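Local coordinates for hypothetical protein APE0525 (Aeropyrum pernix, PDB 2CX0) that is of unknown function but carries a PUA domain and probably binds RNA, perhaps in connection with the initiation of translation, at residues 28-33 / 37-42; 60-65 / 84-89; 66-69 / 75-78; 81-84 / 90-93; 114-119 / 162-167. One frame throughout, in Å; residues are numbered along the deposited sequence.

Contact 1 of 5, residues 28-33 / 37-42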
# COMPACT_ATOMS: atom_id res chain seq x y z
N GLU A 28 5.26 -2.67 -16.74
CA GLU A 28 6.69 -2.49 -16.68
C GLU A 28 7.17 -1.77 -15.42
O GLU A 28 8.25 -2.05 -14.96
CB GLU A 28 7.19 -1.73 -17.90
CG GLU A 28 7.17 -2.58 -19.13
CD GLU A 28 7.06 -1.77 -20.41
OE1 GLU A 28 7.35 -0.53 -20.38
OE2 GLU A 28 6.69 -2.39 -21.45
N ARG A 29 6.36 -0.83 -14.91
CA ARG A 29 6.72 -0.05 -13.73
C ARG A 29 6.60 -0.88 -12.45
O ARG A 29 7.25 -0.58 -11.43
CB ARG A 29 5.84 1.19 -13.65
CG ARG A 29 6.29 2.30 -14.68
CD ARG A 29 5.30 3.47 -14.59
NE ARG A 29 5.50 4.26 -13.39
CZ ARG A 29 4.74 5.29 -13.05
NH1 ARG A 29 3.72 5.60 -13.82
NH2 ARG A 29 5.06 6.06 -11.98
N LEU A 30 5.79 -1.92 -12.52
CA LEU A 30 5.57 -2.81 -11.39
C LEU A 30 6.58 -3.96 -11.36
O LEU A 30 7.00 -4.42 -10.28
CB LEU A 30 4.13 -3.41 -11.45
CG LEU A 30 2.88 -2.49 -11.33
CD1 LEU A 30 1.58 -3.31 -11.62
CD2 LEU A 30 2.81 -1.93 -9.91
N LYS A 31 7.00 -4.44 -12.52
CA LYS A 31 7.83 -5.64 -12.48
C LYS A 31 9.08 -5.63 -11.62
O LYS A 31 9.37 -6.61 -10.92
CB LYS A 31 8.15 -6.08 -13.89
CG LYS A 31 6.92 -6.72 -14.56
CD LYS A 31 7.24 -7.00 -16.03
CE LYS A 31 6.00 -7.37 -16.84
NZ LYS A 31 6.32 -7.52 -18.33
N PRO A 32 9.79 -4.51 -11.59
CA PRO A 32 11.01 -4.45 -10.79
C PRO A 32 10.80 -4.43 -9.31
O PRO A 32 11.74 -4.75 -8.59
CB PRO A 32 11.67 -3.15 -11.23
CG PRO A 32 10.96 -2.80 -12.56
CD PRO A 32 9.57 -3.24 -12.30
N TYR A 33 9.61 -4.03 -8.83
CA TYR A 33 9.41 -3.88 -7.38
C TYR A 33 8.59 -4.88 -6.58
O TYR A 33 8.50 -4.77 -5.36
CB TYR A 33 8.85 -2.49 -7.14
CG TYR A 33 9.68 -1.46 -7.82
CD1 TYR A 33 10.98 -1.19 -7.37
CD2 TYR A 33 9.18 -0.75 -8.92
CE1 TYR A 33 11.75 -0.21 -8.01
CE2 TYR A 33 9.94 0.22 -9.56
CZ TYR A 33 11.22 0.49 -9.10
OH TYR A 33 11.98 1.50 -9.68
N ILE A 37 2.97 -9.58 -10.84
CA ILE A 37 1.78 -8.77 -11.04
C ILE A 37 0.65 -9.63 -10.46
O ILE A 37 0.42 -10.77 -10.86
CB ILE A 37 1.52 -8.47 -12.53
CG1 ILE A 37 2.42 -7.28 -13.00
CG2 ILE A 37 0.09 -7.96 -12.71
CD1 ILE A 37 3.84 -7.56 -13.13
N PRO A 38 -0.07 -9.08 -9.50
CA PRO A 38 -1.16 -9.77 -8.82
C PRO A 38 -2.45 -10.00 -9.61
O PRO A 38 -3.24 -10.86 -9.26
CB PRO A 38 -1.35 -8.90 -7.59
CG PRO A 38 -1.10 -7.54 -8.13
CD PRO A 38 0.10 -7.71 -9.01
N PHE A 39 -2.67 -9.23 -10.66
CA PHE A 39 -3.88 -9.36 -11.47
C PHE A 39 -3.60 -9.78 -12.88
O PHE A 39 -2.47 -9.64 -13.37
CB PHE A 39 -4.65 -8.03 -11.51
CG PHE A 39 -3.80 -6.87 -11.87
CD1 PHE A 39 -3.56 -6.55 -13.20
CD2 PHE A 39 -3.20 -6.09 -10.86
CE1 PHE A 39 -2.74 -5.48 -13.55
CE2 PHE A 39 -2.37 -5.01 -11.21
CZ PHE A 39 -2.14 -4.71 -12.54
N SER A 40 -4.65 -10.29 -13.52
CA SER A 40 -4.58 -10.72 -14.90
C SER A 40 -4.39 -9.58 -15.89
O SER A 40 -4.66 -8.43 -15.61
CB SER A 40 -5.83 -11.46 -15.33
OG SER A 40 -5.87 -11.47 -16.75
N GLU A 41 -4.01 -10.00 -17.09
CA GLU A 41 -3.70 -9.18 -18.26
C GLU A 41 -4.98 -9.07 -19.05
O GLU A 41 -4.99 -8.87 -20.27
CB GLU A 41 -2.63 -9.96 -19.02
CG GLU A 41 -1.67 -10.66 -17.98
CD GLU A 41 -1.41 -12.18 -18.20
OE1 GLU A 41 -2.24 -12.88 -18.83
OE2 GLU A 41 -0.36 -12.65 -17.69
N LYS A 42 -6.07 -9.20 -18.33
CA LYS A 42 -7.38 -9.19 -18.91
C LYS A 42 -8.25 -8.36 -17.99
O LYS A 42 -9.39 -8.04 -18.30
CB LYS A 42 -7.86 -10.64 -18.95
CG LYS A 42 -6.87 -11.55 -19.68
CD LYS A 42 -6.95 -13.02 -19.25
CE LYS A 42 -5.85 -13.83 -19.97
NZ LYS A 42 -5.98 -15.28 -19.69
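Leu30, near the C-terminal end of helix 20-30, and its neighbour Lys31 meet Ile37 and Phe39 where the chain has doubled back in a short loop. The contact is made by carbon atoms, and no hydrogen bond crosses between 28-33 and 37-42. Its tightest point is the aliphatic part of Lys31, whose CG lies 3.5 Å from Ile37 CD1, closer than carbons usually pack. CG alone makes this touch; the extended chain beyond it carries the ammonium group onward.

The second apolar group centres on Leu30. Its CD1 branch reaches the far end of the phenyl ring, 4.1 Å from Phe39 CZ, with the two side chains crossing at about a right angle. The same methyl, Leu30 CD1, is 4.3 Å from Ile37 CG1, so one leucine branch serves both loop residues. The ring is held by its own segment as well: Ile37 CG2 sits 3.8 Å above the centre of the Phe39 ring. Phe39 CG stands between the backbone N and the carbonyl carbon (chi1 50°), which turns the ring back toward Ile37 and the helix.

Polar interactions lie beside these carbons. Tyr33 N donates to Leu30 O at 3.0 Å, and Arg29 reaches Glu70 on strand 65-70 in a salt bridge. Leu27, one turn earlier in the helix, also packs on Ile37 and Phe39. The arrangement is that of a chain reversing after a helix, with the loop residues Ile37 and Phe39 packing back on helix 20-30 within the DUF1947 (pre-PUA) region.

Contact 2 of 5, residues 60-65 / 84-89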
# COMPACT_ATOMS: atom_id res chain seq x y z
N ILE A 60 -5.58 3.93 -9.63
CA ILE A 60 -5.86 3.01 -10.70
C ILE A 60 -6.75 1.92 -10.13
O ILE A 60 -6.43 1.35 -9.08
CB ILE A 60 -4.56 2.41 -11.23
CG1 ILE A 60 -3.81 3.51 -12.03
CG2 ILE A 60 -4.87 1.15 -12.10
CD1 ILE A 60 -2.38 3.09 -12.43
N THR A 61 -7.88 1.66 -10.78
CA THR A 61 -8.75 0.58 -10.32
C THR A 61 -8.52 -0.66 -11.18
O THR A 61 -8.25 -0.57 -12.36
CB THR A 61 -10.27 0.93 -10.38
OG1 THR A 61 -10.66 1.28 -11.74
CG2 THR A 61 -10.52 2.14 -9.44
N VAL A 62 -8.63 -1.81 -10.54
CA VAL A 62 -8.45 -3.10 -11.18
C VAL A 62 -9.78 -3.84 -10.92
O VAL A 62 -10.11 -4.21 -9.79
CB VAL A 62 -7.26 -3.94 -10.56
CG1 VAL A 62 -7.08 -5.25 -11.34
CG2 VAL A 62 -5.96 -3.19 -10.63
N ASP A 63 -10.55 -4.04 -11.99
CA ASP A 63 -11.87 -4.68 -11.88
C ASP A 63 -12.75 -3.95 -10.89
O ASP A 63 -13.53 -4.55 -10.16
CB ASP A 63 -11.75 -6.18 -11.53
CG ASP A 63 -11.29 -6.98 -12.72
OD1 ASP A 63 -11.58 -6.51 -13.84
OD2 ASP A 63 -10.65 -8.04 -12.57
N GLY A 64 -12.60 -2.63 -10.85
CA GLY A 64 -13.39 -1.82 -9.97
C GLY A 64 -12.75 -1.64 -8.61
O GLY A 64 -13.15 -0.75 -7.86
N VAL A 65 -11.75 -2.44 -8.25
CA VAL A 65 -11.13 -2.22 -6.94
C VAL A 65 -10.04 -1.09 -6.98
O VAL A 65 -9.16 -1.14 -7.80
CB VAL A 65 -10.52 -3.54 -6.42
CG1 VAL A 65 -9.87 -3.31 -5.07
CG2 VAL A 65 -11.62 -4.62 -6.34
N LYS A 84 -6.23 -6.46 0.19
CA LYS A 84 -7.38 -7.25 0.58
C LYS A 84 -7.93 -8.12 -0.61
O LYS A 84 -8.16 -9.33 -0.50
CB LYS A 84 -8.46 -6.33 1.14
CG LYS A 84 -9.68 -7.09 1.64
CD LYS A 84 -10.59 -6.18 2.49
CE LYS A 84 -11.88 -6.90 2.95
NZ LYS A 84 -12.79 -5.96 3.71
N ALA A 85 -8.02 -7.51 -1.75
CA ALA A 85 -8.54 -8.17 -2.88
C ALA A 85 -7.53 -9.15 -3.50
O ALA A 85 -7.93 -10.22 -3.95
CB ALA A 85 -9.02 -7.07 -3.94
N PHE A 86 -6.23 -8.86 -3.44
CA PHE A 86 -5.22 -9.69 -4.09
C PHE A 86 -4.21 -10.38 -3.17
O PHE A 86 -3.38 -11.13 -3.65
CB PHE A 86 -4.46 -8.83 -5.12
CG PHE A 86 -5.31 -8.38 -6.27
CD1 PHE A 86 -5.65 -9.28 -7.28
CD2 PHE A 86 -5.83 -7.07 -6.33
CE1 PHE A 86 -6.50 -8.89 -8.33
CE2 PHE A 86 -6.67 -6.68 -7.37
CZ PHE A 86 -7.01 -7.61 -8.37
N GLY A 87 -4.25 -10.09 -1.86
CA GLY A 87 -3.35 -10.76 -0.95
C GLY A 87 -2.04 -10.02 -0.86
O GLY A 87 -1.90 -8.92 -1.46
N VAL A 88 -1.06 -10.62 -0.17
CA VAL A 88 0.23 -9.96 0.01
C VAL A 88 1.37 -10.78 -0.50
O VAL A 88 2.55 -10.36 -0.45
CB VAL A 88 0.49 -9.70 1.52
CG1 VAL A 88 -0.50 -8.64 1.99
CG2 VAL A 88 0.32 -11.04 2.35
N ASP A 89 1.04 -11.97 -1.01
CA ASP A 89 2.12 -12.85 -1.46
C ASP A 89 2.88 -12.32 -2.69
O ASP A 89 3.99 -12.72 -2.93
CB ASP A 89 1.60 -14.28 -1.71
CG ASP A 89 2.73 -15.27 -1.89
OD1 ASP A 89 3.41 -15.54 -0.88
OD2 ASP A 89 2.96 -15.75 -3.04
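Val65 and Ala85 bring the two backbones to a CA-CA separation of 7.7 Å, where a tight type I' turn from Val62 to Val65 faces the last turn of helix 80-86. The turn is closed by a pair of backbone bonds, Val62 N to Val65 O and Val65 N to Val62 O, both 2.9 Å long. Gly64 occupies it with a positive phi that would press a CB against the preceding carbonyl oxygen. Gly87, likewise at positive phi, is where the chain leaves the helix opposite.

The side chains meet as two separate apolar pairs. Val62 CG1 touches the end of the phenyl ring, 3.8 Å from Phe86 CZ, and does so obliquely. This branch is the one opposite the backbone N (chi1 -177°), which places it on the side of Phe86. Val65 adopts almost the same torsion (chi1 179°), and its CG1 comes within 4.0 Å of Ala85 CB. No hydrogen bond joins the segments, and the contact across them is apolar packing. A methyl-to-methyl touch lies at the more exposed end, and the ring end meets the more buried valine.

Around the pairs, the burial deepens on the Phe86 side. Phe39 from the loop after helix 20-30 and Cys67 of strand 65-70 both pack on that ring, and Val62 also touches Leu45 of strand 45-51. Asp63 OD1 accepts a bond from Asp44 N, tying the turn to the chain just before that strand. Helix 80-86 thus lies with its C-terminal end against the turn that joins strands 56-62 and 65-70, neighbours in the antiparallel sheet.

Contact 3 of 5, residues 66-69 / 75-78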
# COMPACT_ATOMS: atom_id res chain seq x y z
N PRO A 66 -10.12 -0.08 -6.08
CA PRO A 66 -9.13 1.03 -6.05
C PRO A 66 -7.81 0.41 -5.55
O PRO A 66 -7.62 0.23 -4.35
CB PRO A 66 -9.76 2.04 -5.09
CG PRO A 66 -10.53 1.15 -4.14
CD PRO A 66 -11.13 0.08 -5.02
N CYS A 67 -6.89 0.13 -6.46
CA CYS A 67 -5.70 -0.59 -6.07
C CYS A 67 -4.33 0.04 -6.10
O CYS A 67 -3.51 -0.34 -5.29
CB CYS A 67 -5.54 -1.83 -6.93
SG CYS A 67 -6.72 -3.14 -6.73
N LEU A 68 -4.05 0.94 -7.06
CA LEU A 68 -2.68 1.41 -7.16
C LEU A 68 -2.59 2.91 -7.21
O LEU A 68 -3.52 3.58 -7.71
CB LEU A 68 -2.06 0.86 -8.46
CG LEU A 68 -2.10 -0.68 -8.65
CD1 LEU A 68 -1.79 -1.09 -10.12
CD2 LEU A 68 -1.06 -1.31 -7.61
N PHE A 69 -1.48 3.46 -6.71
CA PHE A 69 -1.34 4.91 -6.83
C PHE A 69 0.12 5.24 -6.98
O PHE A 69 1.01 4.45 -6.59
CB PHE A 69 -1.90 5.62 -5.63
CG PHE A 69 -1.26 5.24 -4.35
CD1 PHE A 69 -0.25 6.06 -3.80
CD2 PHE A 69 -1.65 4.06 -3.67
CE1 PHE A 69 0.38 5.71 -2.60
CE2 PHE A 69 -1.04 3.70 -2.47
CZ PHE A 69 -0.02 4.53 -1.94
N ARG A 75 7.19 5.90 -7.84
CA ARG A 75 6.88 4.50 -7.87
C ARG A 75 5.39 4.27 -7.61
O ARG A 75 4.71 5.13 -6.99
CB ARG A 75 7.66 3.73 -6.81
CG ARG A 75 9.09 3.45 -7.20
CD ARG A 75 9.67 2.30 -6.38
NE ARG A 75 9.67 2.60 -4.95
CZ ARG A 75 10.34 1.87 -4.04
NH1 ARG A 75 11.06 0.80 -4.42
NH2 ARG A 75 10.29 2.21 -2.76
N ILE A 76 4.92 3.13 -8.09
CA ILE A 76 3.52 2.76 -7.93
C ILE A 76 3.40 1.79 -6.73
O ILE A 76 4.14 0.78 -6.66
CB ILE A 76 2.96 2.14 -9.23
CG1 ILE A 76 2.90 3.22 -10.33
CG2 ILE A 76 1.47 1.60 -8.99
CD1 ILE A 76 3.17 2.63 -11.69
N TYR A 77 2.47 2.11 -5.83
CA TYR A 77 2.21 1.34 -4.62
C TYR A 77 0.75 0.84 -4.55
O TYR A 77 -0.15 1.37 -5.19
CB TYR A 77 2.38 2.23 -3.36
CG TYR A 77 3.77 2.68 -3.07
CD1 TYR A 77 4.50 2.09 -2.05
CD2 TYR A 77 4.35 3.70 -3.84
CE1 TYR A 77 5.83 2.50 -1.79
CE2 TYR A 77 5.70 4.13 -3.60
CZ TYR A 77 6.41 3.51 -2.58
OH TYR A 77 7.70 3.86 -2.35
N PRO A 78 0.54 -0.23 -3.80
CA PRO A 78 -0.82 -0.76 -3.66
C PRO A 78 -1.50 -0.05 -2.47
O PRO A 78 -0.85 0.33 -1.46
CB PRO A 78 -0.62 -2.24 -3.27
CG PRO A 78 0.81 -2.16 -2.49
CD PRO A 78 1.59 -1.08 -3.22
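A beta hairpin of strands 65-70 and 76-78 forms one edge of the antiparallel six-stranded sheet, with Phe69 and Tyr77 as its hydrogen-bonded pair and Leu68 and Pro78 as the adjoining non-hydrogen-bonded one. On its other side strand 65-70 carries a classic beta bulge, Cys67 and Leu68 both facing Ile60. Phe69 N donates to Tyr77 O at 2.9 Å, in the plane of that carbonyl. The return bond, Tyr77 N to Phe69 O, is also 2.9 Å and nearly straight (170° at the hydrogen). Pro78 has no N-H to give, but Pro78 CA makes a C-H...O contact with Cys67 O at 3.2 Å.

On the Leu68 face, Leu68 CB packs 3.6 Å from Ile76 CG2, beneath helix 20-30, whose Leu26 touches both residues. On the other face the Phe69 ring covers Tyr77 CB, which lies 4.0 Å from the centroid of the Phe69 ring, 28° off its normal, a CH-pi contact. The ring gets there because Phe69 CG takes the position between N and the carbonyl carbon (chi1 60°), which folds it back over the neighbouring strand. Replacing Phe69 with an alanine would probably open a gap over Tyr77 CB and leave that side chain freer to shift.

The phenol end leads away, with Asp73 as its main partner; Arg75 NH2, which also bonds Gly126 O, donates to Tyr77 OH at 3.1 Å, tilted out of the guanidinium plane. At the edge of the Phe69 ring, near its plane, Pro78 O lies 3.5 Å from Phe69 CE2.

Contact 4 of 5, residues 81-84 / 90-93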
# COMPACT_ATOMS: atom_id res chain seq x y z
N GLN A 81 -6.69 -1.68 0.19
CA GLN A 81 -7.82 -2.37 -0.49
C GLN A 81 -7.26 -3.38 -1.52
O GLN A 81 -7.81 -4.48 -1.69
CB GLN A 81 -8.77 -1.37 -1.21
CG GLN A 81 -9.62 -0.50 -0.22
CD GLN A 81 -8.86 0.65 0.46
OE1 GLN A 81 -7.69 0.92 0.12
NE2 GLN A 81 -9.54 1.34 1.41
N CYS A 82 -6.18 -3.00 -2.21
CA CYS A 82 -5.54 -3.88 -3.16
C CYS A 82 -5.01 -5.13 -2.43
O CYS A 82 -5.12 -6.32 -2.88
CB CYS A 82 -4.36 -3.15 -3.84
SG CYS A 82 -3.39 -4.21 -4.95
N LEU A 83 -4.45 -4.91 -1.25
CA LEU A 83 -3.93 -6.10 -0.51
C LEU A 83 -5.07 -7.04 -0.07
O LEU A 83 -4.90 -8.26 0.02
CB LEU A 83 -3.11 -5.68 0.69
CG LEU A 83 -1.91 -4.78 0.31
CD1 LEU A 83 -1.07 -4.57 1.61
CD2 LEU A 83 -1.02 -5.33 -0.86
N LYS A 84 -6.23 -6.46 0.19
CA LYS A 84 -7.38 -7.25 0.58
C LYS A 84 -7.93 -8.12 -0.61
O LYS A 84 -8.16 -9.33 -0.50
CB LYS A 84 -8.46 -6.33 1.14
CG LYS A 84 -9.68 -7.09 1.64
CD LYS A 84 -10.59 -6.18 2.49
CE LYS A 84 -11.88 -6.90 2.95
NZ LYS A 84 -12.79 -5.96 3.71
N TRP A 90 2.28 -11.41 -3.43
CA TRP A 90 2.93 -10.81 -4.58
C TRP A 90 3.96 -9.70 -4.21
O TRP A 90 4.72 -9.22 -5.07
CB TRP A 90 1.86 -10.25 -5.52
CG TRP A 90 1.05 -9.13 -4.95
CD1 TRP A 90 0.04 -9.22 -4.02
CD2 TRP A 90 1.20 -7.73 -5.25
NE1 TRP A 90 -0.45 -7.97 -3.72
CE2 TRP A 90 0.24 -7.03 -4.46
CE3 TRP A 90 2.04 -7.00 -6.10
CZ2 TRP A 90 0.10 -5.63 -4.52
CZ3 TRP A 90 1.91 -5.60 -6.16
CH2 TRP A 90 0.95 -4.93 -5.36
N LEU A 91 3.97 -9.29 -2.94
CA LEU A 91 4.96 -8.28 -2.48
C LEU A 91 6.27 -8.99 -2.21
O LEU A 91 6.27 -10.20 -1.92
CB LEU A 91 4.49 -7.65 -1.16
CG LEU A 91 3.10 -6.99 -1.27
CD1 LEU A 91 2.72 -6.52 0.21
CD2 LEU A 91 3.07 -5.83 -2.26
N LYS A 92 7.38 -8.27 -2.28
CA LYS A 92 8.70 -8.90 -2.00
C LYS A 92 8.76 -9.33 -0.52
O LYS A 92 9.43 -10.31 -0.15
CB LYS A 92 9.78 -7.90 -2.29
CG LYS A 92 9.95 -7.71 -3.80
CD LYS A 92 11.20 -6.90 -4.08
CE LYS A 92 11.42 -6.71 -5.58
NZ LYS A 92 12.20 -7.81 -6.22
N GLY A 93 8.08 -8.59 0.35
CA GLY A 93 8.09 -8.99 1.74
C GLY A 93 7.01 -8.34 2.59
O GLY A 93 6.34 -7.39 2.17
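Cys82 and Leu83, on the buried side of helix 80-86, close on one corner of the Trp90 indole, and there the packing is dense. Cys82 SG and Leu83 CD2 each lie 3.8 Å from Trp90 CZ2, so a single ring carbon receives both helix residues. The same methyl, Leu83 CD2, still oblique to the ring, is 3.9 Å from Trp90 NE1, the two side chains crossing at about a right angle. The sulfur, Cys82 SG, also approaches obliquely, 5.0 Å from the centroid of the six-membered ring of Trp90, a cysteine sulfur-aromatic contact. Leu83 CD2 also meets Leu91 CD1 at 4.1 Å. The other leucine methyl, Leu91 CD2, rests 3.6 Å above the Trp90 indole plane, offset toward the rim. With CG between the backbone N and the carbonyl carbon (chi1 64°), the indole is directed at the helix, and its NE1 has a weak hydrogen bond to Gly87 O.

The solvent side is looser. Lys84 leaves the helix exposed and Lys92 is partly exposed, and neither bears on the other segment. Swapping the tryptophan for an alanine would probably leave Cys82 and Leu83 without the surface they share and open a sizeable gap beneath the helix.

In the fold, Pro78 touches both Leu83 and Trp90, while Leu83 continues onto Ala130 and Val142. The contact thus joins helix 80-86 to the following loop, between edge strand 76-78 and strands 128-133 and 138-145.

Contact 5 of 5, residues 114-119 / 162-167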
# COMPACT_ATOMS: atom_id res chain seq x y z
N PRO A 114 11.33 -2.16 17.32
CA PRO A 114 10.81 -2.85 18.50
C PRO A 114 9.39 -3.37 18.36
O PRO A 114 9.01 -4.23 19.13
CB PRO A 114 10.91 -1.79 19.60
CG PRO A 114 12.10 -0.97 19.17
CD PRO A 114 11.81 -0.81 17.64
N GLY A 115 8.60 -2.84 17.43
CA GLY A 115 7.22 -3.34 17.23
C GLY A 115 7.19 -4.51 16.25
O GLY A 115 6.13 -5.10 15.99
N VAL A 116 8.34 -4.90 15.69
CA VAL A 116 8.35 -6.00 14.74
C VAL A 116 8.50 -7.34 15.44
O VAL A 116 9.36 -7.48 16.29
CB VAL A 116 9.51 -5.81 13.70
CG1 VAL A 116 9.62 -7.08 12.80
CG2 VAL A 116 9.26 -4.53 12.86
N VAL A 117 7.71 -8.31 15.00
CA VAL A 117 7.73 -9.66 15.57
C VAL A 117 7.95 -10.75 14.55
O VAL A 117 7.99 -11.95 14.89
CB VAL A 117 6.41 -9.99 16.33
CG1 VAL A 117 6.21 -8.97 17.55
CG2 VAL A 117 5.19 -9.86 15.35
N GLY A 118 8.09 -10.37 13.30
CA GLY A 118 8.27 -11.40 12.27
C GLY A 118 8.57 -10.78 10.93
O GLY A 118 8.19 -9.61 10.69
N VAL A 119 9.30 -11.51 10.11
CA VAL A 119 9.64 -11.04 8.76
C VAL A 119 9.37 -12.15 7.75
O VAL A 119 9.72 -13.32 7.99
CB VAL A 119 11.10 -10.67 8.62
CG1 VAL A 119 11.40 -10.35 7.14
CG2 VAL A 119 11.45 -9.50 9.55
N GLY A 162 15.05 2.05 16.31
CA GLY A 162 15.28 2.56 14.96
C GLY A 162 14.09 2.28 14.04
O GLY A 162 13.24 1.44 14.36
N ARG A 163 14.05 2.95 12.88
CA ARG A 163 12.97 2.78 11.95
C ARG A 163 13.15 1.53 11.08
O ARG A 163 14.21 1.27 10.50
CB ARG A 163 12.83 4.03 11.07
CG ARG A 163 11.48 4.11 10.24
CD ARG A 163 11.17 5.60 9.98
NE ARG A 163 12.05 6.11 8.94
CZ ARG A 163 12.06 7.36 8.52
NH1 ARG A 163 11.27 8.26 9.08
NH2 ARG A 163 12.77 7.67 7.47
N ALA A 164 12.10 0.72 11.01
CA ALA A 164 12.12 -0.47 10.18
C ALA A 164 11.49 -0.18 8.80
O ALA A 164 12.03 -0.61 7.74
CB ALA A 164 11.34 -1.61 10.89
N VAL A 165 10.35 0.51 8.82
CA VAL A 165 9.62 0.80 7.54
C VAL A 165 9.07 2.22 7.59
O VAL A 165 8.42 2.64 8.57
CB VAL A 165 8.40 -0.17 7.35
CG1 VAL A 165 7.61 0.15 6.04
CG2 VAL A 165 8.91 -1.66 7.40
N ARG A 166 9.31 2.94 6.52
CA ARG A 166 8.83 4.30 6.39
C ARG A 166 7.42 4.22 5.84
O ARG A 166 7.17 3.64 4.76
CB ARG A 166 9.78 5.12 5.47
CG ARG A 166 9.31 6.55 5.23
CD ARG A 166 10.42 7.45 4.73
NE ARG A 166 11.17 6.90 3.61
CZ ARG A 166 10.74 6.91 2.35
NH1 ARG A 166 9.55 7.44 2.08
NH2 ARG A 166 11.50 6.41 1.36
N ARG A 167 6.49 4.81 6.59
CA ARG A 167 5.10 4.81 6.19
C ARG A 167 4.83 5.54 4.84
O ARG A 167 5.36 6.63 4.61
CB ARG A 167 4.24 5.47 7.32
CG ARG A 167 2.79 5.78 6.86
CD ARG A 167 2.23 7.05 7.53
NE ARG A 167 2.93 8.25 7.04
CZ ARG A 167 3.77 9.00 7.75
NH1 ARG A 167 4.04 8.71 9.00
NH2 ARG A 167 4.37 10.03 7.16
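Close to Pro114 and Gly162, which touch at one end of this contact, the flat group is the guanidinium of Arg163, whose CB points away and which does not join the contact. Arg166 CG of its own strand is 4.3 Å above the centre of one face of the Arg163 guanidinium, and Glu146 pairs with Arg163 NH2 in a salt bridge. The touch itself is plain: Gly162 O lies 4.2 Å from Pro114 CD.

The other touch between the segments is apolar. Val116 CG2 comes to 4.1 Å from Ala164 CB, both CB atoms being directed at each other's segment. With chi1 at 173°, CG1 stands opposite the backbone N and CG2 opposite the carbonyl carbon, and it is this second branch that reaches the alanine. No hydrogen bond spans the pair, and the CA atoms of Val116 and Ala164 remain 8.1 Å apart. Other side chains pack alongside: Leu111 touches Val116, Tyr156 of helix 149-158 packs on the same valine, and Leu152 packs on Ala164.

Two classic bulges shape the strands. Val117 and Gly118 both face Leu96, and Ala164 and Val165 both face Leu111, where strand 163-170 turns a corner. Gly162 has a positive phi at which a CB would press on the preceding carbonyl oxygen. Bulged, bent strands whose side chains pack across the interior rather than side by side are as expected for the beta pseudobarrel of a PUA domain.

Contacts 1 to 4 gather in one half of the chain, their centres 8 to 12 Å apart, whereas contact 5 lies 17 to 26 Å from them and touches none. Contact 1 closes before contact 2 opens, and contact 3 is nested inside the loop that contact 2 closes. Contacts 2 and 3 reach the same antiparallel sheet through the neighbouring strands 56-62 and 65-70. Contacts 2 and 4 both use helix 80-86 and share Lys84. From contact 4 the chain enters strand 93-97 of the mixed sheet to which contact 5 belongs. The two domains pack against each other, and contacts 3 and 4 lie near their junction.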